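Local coordinates for DPS Protein (Brevibacillus brevis, PDB 1N1Q) that probably protects starved cells' DNA by binding it and by oxidising ferrous iron with hydrogen peroxide, storing the product as mineral inside a hollow shell of twelve subunits, at residues A[24-29]-A[97-102]; A[81-86]-A[104-109]. All blocks are in the same frame, centred on the assembly; numbering follows the deposited sequence.

From the N terminus, helix 4-33 comes first and supplies residues 24-29. Helix 39-66 follows, then the short helix 75-81, and the loop after it brings 81-86 back against the bundle. Helix 93-120 next provides 97-102 and, about two turns on, 104-109. Contact 1 closes the long connection between the first helix and helix 93-120; contact 2 closes the much shorter one between the loop and that same helix. The segments alternate along the chain, so the two contacts cross. They also touch: Lys26 NZ of contact 1 probably donates a hydrogen bond to Lys85 O of contact 2 at 2.7 Å, tying helix 4-33 to the connection that leads into helix 93-120.

Contact 1. Residues A[24-29]-A[97-102]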
loop_
_atom_site.group_PDB
_atom_site.type_symbol
_atom_site.label_atom_id
_atom_site.label_comp_id
_atom_site.label_asym_id
_atom_site.label_seq_id
_atom_site.Cartn_x
_atom_site.Cartn_y
_atom_site.Cartn_z
ATOM N N TYR A 24 -6.519 22.475 10.642
ATOM C CA TYR A 24 -5.610 21.416 10.218
ATOM C C TYR A 24 -4.488 22.044 9.397
ATOM O O TYR A 24 -3.315 21.702 9.554
ATOM C CB TYR A 24 -6.352 20.376 9.374
ATOM C CG TYR A 24 -5.457 19.275 8.837
ATOM C CD1 TYR A 24 -4.984 18.255 9.670
ATOM C CD2 TYR A 24 -5.086 19.254 7.496
ATOM C CE1 TYR A 24 -4.162 17.242 9.172
ATOM C CE2 TYR A 24 -4.265 18.249 6.991
ATOM C CZ TYR A 24 -3.811 17.246 7.830
ATOM O OH TYR A 24 -3.015 16.243 7.320
ATOM N N VAL A 25 -4.851 22.973 8.520
ATOM C CA VAL A 25 -3.852 23.632 7.685
ATOM C C VAL A 25 -3.118 24.749 8.424
ATOM O O VAL A 25 -1.932 24.976 8.197
ATOM C CB VAL A 25 -4.494 24.181 6.391
ATOM C CG1 VAL A 25 -3.552 25.175 5.694
ATOM C CG2 VAL A 25 -4.798 23.033 5.452
ATOM N N LYS A 26 -3.812 25.426 9.330
ATOM C CA LYS A 26 -3.198 26.510 10.089
ATOM C C LYS A 26 -2.101 25.961 11.000
ATOM O O LYS A 26 -1.021 26.547 11.121
ATOM C CB LYS A 26 -4.259 27.238 10.919
ATOM C CG LYS A 26 -3.797 28.579 11.503
ATOM C CD LYS A 26 -4.958 29.297 12.204
ATOM C CE LYS A 26 -4.582 30.705 12.652
ATOM N NZ LYS A 26 -5.761 31.412 13.242
ATOM N N LEU A 27 -2.382 24.829 11.634
ATOM C CA LEU A 27 -1.422 24.195 12.524
ATOM C C LEU A 27 -0.221 23.668 11.732
ATOM O O LEU A 27 0.907 23.642 12.234
ATOM C CB LEU A 27 -2.107 23.077 13.304
ATOM C CG LEU A 27 -3.134 23.637 14.300
ATOM C CD1 LEU A 27 -4.038 22.530 14.810
ATOM C CD2 LEU A 27 -2.396 24.319 15.463
ATOM N N HIS A 28 -0.467 23.253 10.493
ATOM C CA HIS A 28 0.606 22.788 9.613
ATOM C C HIS A 28 1.460 24.008 9.300
ATOM O O HIS A 28 2.684 23.934 9.262
ATOM C CB HIS A 28 0.032 22.218 8.306
ATOM C CG HIS A 28 -0.177 20.735 8.334
ATOM N ND1 HIS A 28 0.839 19.834 8.097
ATOM C CD2 HIS A 28 -1.285 19.994 8.578
ATOM C CE1 HIS A 28 0.367 18.603 8.187
ATOM N NE2 HIS A 28 -0.919 18.672 8.478
ATOM N N ASN A 29 0.794 25.139 9.089
ATOM C CA ASN A 29 1.482 26.392 8.781
ATOM C C ASN A 29 2.484 26.714 9.881
ATOM O O ASN A 29 3.646 26.997 9.613
ATOM C CB ASN A 29 0.471 27.537 8.651
ATOM C CG ASN A 29 1.109 28.833 8.183
ATOM O OD1 ASN A 29 2.035 29.345 8.811
ATOM N ND2 ASN A 29 0.609 29.374 7.073
ATOM N N VAL A 97 1.885 30.620 19.089
ATOM C CA VAL A 97 1.321 30.039 20.306
ATOM C C VAL A 97 0.138 30.889 20.756
ATOM O O VAL A 97 -0.937 30.373 21.064
ATOM C CB VAL A 97 2.368 29.991 21.443
ATOM C CG1 VAL A 97 1.738 29.455 22.717
ATOM C CG2 VAL A 97 3.543 29.117 21.021
ATOM N N SER A 98 0.346 32.200 20.770
ATOM C CA SER A 98 -0.690 33.135 21.175
ATOM C C SER A 98 -1.919 33.012 20.263
ATOM O O SER A 98 -3.063 33.118 20.714
ATOM C CB SER A 98 -0.130 34.558 21.132
ATOM O OG SER A 98 -1.043 35.471 21.703
ATOM N N SER A 99 -1.673 32.769 18.980
ATOM C CA SER A 99 -2.761 32.617 18.017
ATOM C C SER A 99 -3.581 31.346 18.303
ATOM O O SER A 99 -4.811 31.344 18.197
ATOM C CB SER A 99 -2.197 32.567 16.597
ATOM O OG SER A 99 -3.206 32.236 15.662
ATOM N N VAL A 100 -2.897 30.267 18.660
ATOM C CA VAL A 100 -3.593 29.022 18.967
ATOM C C VAL A 100 -4.408 29.222 20.233
ATOM O O VAL A 100 -5.523 28.718 20.349
ATOM C CB VAL A 100 -2.614 27.854 19.173
ATOM C CG1 VAL A 100 -3.373 26.601 19.578
ATOM C CG2 VAL A 100 -1.831 27.610 17.887
ATOM N N VAL A 101 -3.851 29.966 21.185
ATOM C CA VAL A 101 -4.569 30.242 22.424
ATOM C C VAL A 101 -5.856 31.000 22.093
ATOM O O VAL A 101 -6.927 30.639 22.575
ATOM C CB VAL A 101 -3.720 31.086 23.400
ATOM C CG1 VAL A 101 -4.596 31.625 24.533
ATOM C CG2 VAL A 101 -2.594 30.231 23.978
ATOM N N ASN A 102 -5.746 32.033 21.256
ATOM C CA ASN A 102 -6.911 32.819 20.865
ATOM C C ASN A 102 -7.955 31.951 20.166
ATOM O O ASN A 102 -9.138 32.020 20.482
ATOM C CB ASN A 102 -6.523 33.969 19.931
ATOM C CG ASN A 102 -5.693 35.029 20.621
ATOM O OD1 ASN A 102 -5.724 35.158 21.847
ATOM N ND2 ASN A 102 -4.952 35.803 19.838
HETATM O O HOH W 1 -5.459 33.279 15.776
#
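With CG swung away from the backbone N (chi1 -167°) and every later torsion extended, Lys26 spans the gap between two helices and brings its tip to Ser99. Ser99 OG is likewise anti to its own N (chi1 172°), but Lys26 NZ stops 3.6 Å from Ser99 OG, and the link runs through a water instead. Lys26 NZ donates to this water at 3.2 Å, and the water in turn donates to Ser99 O at 3.2 Å while also meeting OG. The ammonium group's main charged partner is Asp103, a turn further along the second helix, in a salt bridge that should help keep the lysine positively charged within a largely buried setting. Beside this polar bridge, Leu27 and Val100 meet at about a right angle, Leu27 CD2 resting 4.1 Å from Val100 CG2. Leu49 and Tyr50 of helix 39-66 pack on Leu27, and Leu144 of helix 124-148 on Val100, so this pair sits in the interior where all four long helices converge. Leu27 is also near His31, which binds an iron held between two subunits of the dodecamer. Such apolar packing between helices 4-33 and 93-120 is characteristic of the ferritin-like four-helix bundle of Dps proteins.

Contact 2. Residues A[81-86]-A[104-109]; sequences EASIKE and FVDLVG
Ile84 and Leu107 cross at about a right angle, the end of the isoleucine set against the fork of the leucine. Through them the connection between the second and third long helices of the ferritin-like four-helix bundle packs against helix 93-120. Ile84 CD1 is the probing atom, 3.6 Å from Leu107 CD2, 3.8 Å from Leu107 CG and 3.9 Å from Leu107 CD1, so it touches both methyls and the branch point. Ile84 chi2, at -128°, departs from a staggered value as CD1 is directed there. Leu23 of helix 4-33 packs on Ile84, while Asn19 of that helix and Leu137 of helix 124-148 also touch Leu107. Replacing Leu107 by an alanine removes the fork, and Ile84 CD1 would probably lose the branched surface it rests on, opening a gap between loop and helix. At the partly exposed Ser83 and Asp106 the contact turns polar. Both residues point toward the other segment, yet Ser83 OG remains 3.9 Å from Asp106 OD2, too long for a hydrogen bond. The serine hydroxyl instead pairs with Glu110, one turn beyond Asp106. The loop backbone is held from helix 4-33: Asn19 OD1 accepts hydrogen bonds from both Ser83 N and Ile84 N.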
loop_
_atom_site.group_PDB
_atom_site.type_symbol
_atom_site.label_atom_id
_atom_site.label_comp_id
_atom_site.label_asym_id
_atom_site.label_seq_id
_atom_site.Cartn_x
_atom_site.Cartn_y
_atom_site.Cartn_z
ATOM N N GLU A 81 -17.758 28.926 6.143
ATOM C CA GLU A 81 -18.403 28.754 7.438
ATOM C C GLU A 81 -17.530 28.891 8.679
ATOM O O GLU A 81 -18.042 29.166 9.761
ATOM C CB GLU A 81 -19.113 27.397 7.470
ATOM C CG GLU A 81 -20.203 27.230 6.419
ATOM C CD GLU A 81 -21.253 28.322 6.496
ATOM O OE1 GLU A 81 -21.592 28.731 7.621
ATOM O OE2 GLU A 81 -21.748 28.767 5.438
ATOM N N ALA A 82 -16.224 28.703 8.533
ATOM C CA ALA A 82 -15.322 28.793 9.682
ATOM C C ALA A 82 -15.257 30.181 10.310
ATOM O O ALA A 82 -15.319 31.198 9.614
ATOM C CB ALA A 82 -13.917 28.355 9.277
ATOM N N SER A 83 -15.129 30.215 11.635
ATOM C CA SER A 83 -15.011 31.467 12.367
ATOM C C SER A 83 -13.524 31.687 12.623
ATOM O O SER A 83 -13.093 32.770 13.020
ATOM C CB SER A 83 -15.772 31.401 13.697
ATOM O OG SER A 83 -15.347 30.310 14.482
ATOM N N ILE A 84 -12.743 30.640 12.379
ATOM C CA ILE A 84 -11.297 30.696 12.557
ATOM C C ILE A 84 -10.609 31.305 11.318
ATOM O O ILE A 84 -10.917 30.922 10.192
ATOM C CB ILE A 84 -10.730 29.278 12.821
ATOM C CG1 ILE A 84 -11.430 28.670 14.044
ATOM C CG2 ILE A 84 -9.215 29.346 12.977
ATOM C CD1 ILE A 84 -10.519 28.132 15.105
ATOM N N LYS A 85 -9.696 32.261 11.525
ATOM C CA LYS A 85 -8.958 32.911 10.426
ATOM C C LYS A 85 -7.686 32.120 10.101
ATOM O O LYS A 85 -7.150 31.425 10.960
ATOM C CB LYS A 85 -8.559 34.351 10.798
ATOM C CG LYS A 85 -9.702 35.274 11.187
ATOM C CD LYS A 85 -10.715 35.461 10.072
ATOM C CE LYS A 85 -11.637 36.633 10.392
ATOM N NZ LYS A 85 -12.832 36.690 9.499
ATOM N N GLU A 86 -7.205 32.243 8.865
ATOM C CA GLU A 86 -6.004 31.536 8.431
ATOM C C GLU A 86 -4.777 32.306 8.891
ATOM O O GLU A 86 -4.872 33.486 9.230
ATOM C CB GLU A 86 -6.018 31.380 6.906
ATOM C CG GLU A 86 -7.285 30.688 6.410
ATOM C CD GLU A 86 -7.062 29.878 5.153
ATOM O OE1 GLU A 86 -7.178 30.437 4.043
ATOM O OE2 GLU A 86 -6.757 28.675 5.284
ATOM N N PHE A 104 -8.333 28.573 20.217
ATOM C CA PHE A 104 -8.910 27.586 21.127
ATOM C C PHE A 104 -9.893 28.237 22.096
ATOM O O PHE A 104 -10.925 27.659 22.430
ATOM C CB PHE A 104 -7.809 26.863 21.906
ATOM C CG PHE A 104 -7.087 25.800 21.111
ATOM C CD1 PHE A 104 -6.154 24.968 21.732
ATOM C CD2 PHE A 104 -7.345 25.616 19.755
ATOM C CE1 PHE A 104 -5.490 23.973 21.013
ATOM C CE2 PHE A 104 -6.684 24.622 19.030
ATOM C CZ PHE A 104 -5.762 23.802 19.652
ATOM N N VAL A 105 -9.576 29.444 22.544
ATOM C CA VAL A 105 -10.466 30.151 23.456
ATOM C C VAL A 105 -11.785 30.451 22.742
ATOM O O VAL A 105 -12.857 30.307 23.326
ATOM C CB VAL A 105 -9.829 31.471 23.960
ATOM C CG1 VAL A 105 -10.839 32.266 24.790
ATOM C CG2 VAL A 105 -8.610 31.160 24.804
ATOM N N ASP A 106 -11.696 30.852 21.476
ATOM C CA ASP A 106 -12.883 31.151 20.691
ATOM C C ASP A 106 -13.717 29.871 20.531
ATOM O O ASP A 106 -14.934 29.880 20.735
ATOM C CB ASP A 106 -12.468 31.704 19.326
ATOM C CG ASP A 106 -13.629 32.328 18.569
ATOM O OD1 ASP A 106 -14.530 32.878 19.228
ATOM O OD2 ASP A 106 -13.610 32.287 17.323
ATOM N N LEU A 107 -13.056 28.769 20.191
ATOM C CA LEU A 107 -13.739 27.492 20.026
ATOM C C LEU A 107 -14.421 27.020 21.304
ATOM O O LEU A 107 -15.512 26.454 21.260
ATOM C CB LEU A 107 -12.765 26.413 19.545
ATOM C CG LEU A 107 -12.129 26.624 18.168
ATOM C CD1 LEU A 107 -11.377 25.363 17.771
ATOM C CD2 LEU A 107 -13.206 26.950 17.135
ATOM N N VAL A 108 -13.782 27.238 22.449
ATOM C CA VAL A 108 -14.383 26.827 23.720
ATOM C C VAL A 108 -15.727 27.534 23.882
ATOM O O VAL A 108 -16.716 26.923 24.285
ATOM C CB VAL A 108 -13.472 27.177 24.923
ATOM C CG1 VAL A 108 -14.272 27.135 26.230
ATOM C CG2 VAL A 108 -12.325 26.175 25.004
ATOM N N GLY A 109 -15.752 28.820 23.550
ATOM C CA GLY A 109 -16.983 29.582 23.650
ATOM C C GLY A 109 -18.037 29.054 22.691
ATOM O O GLY A 109 -19.206 28.920 23.059
#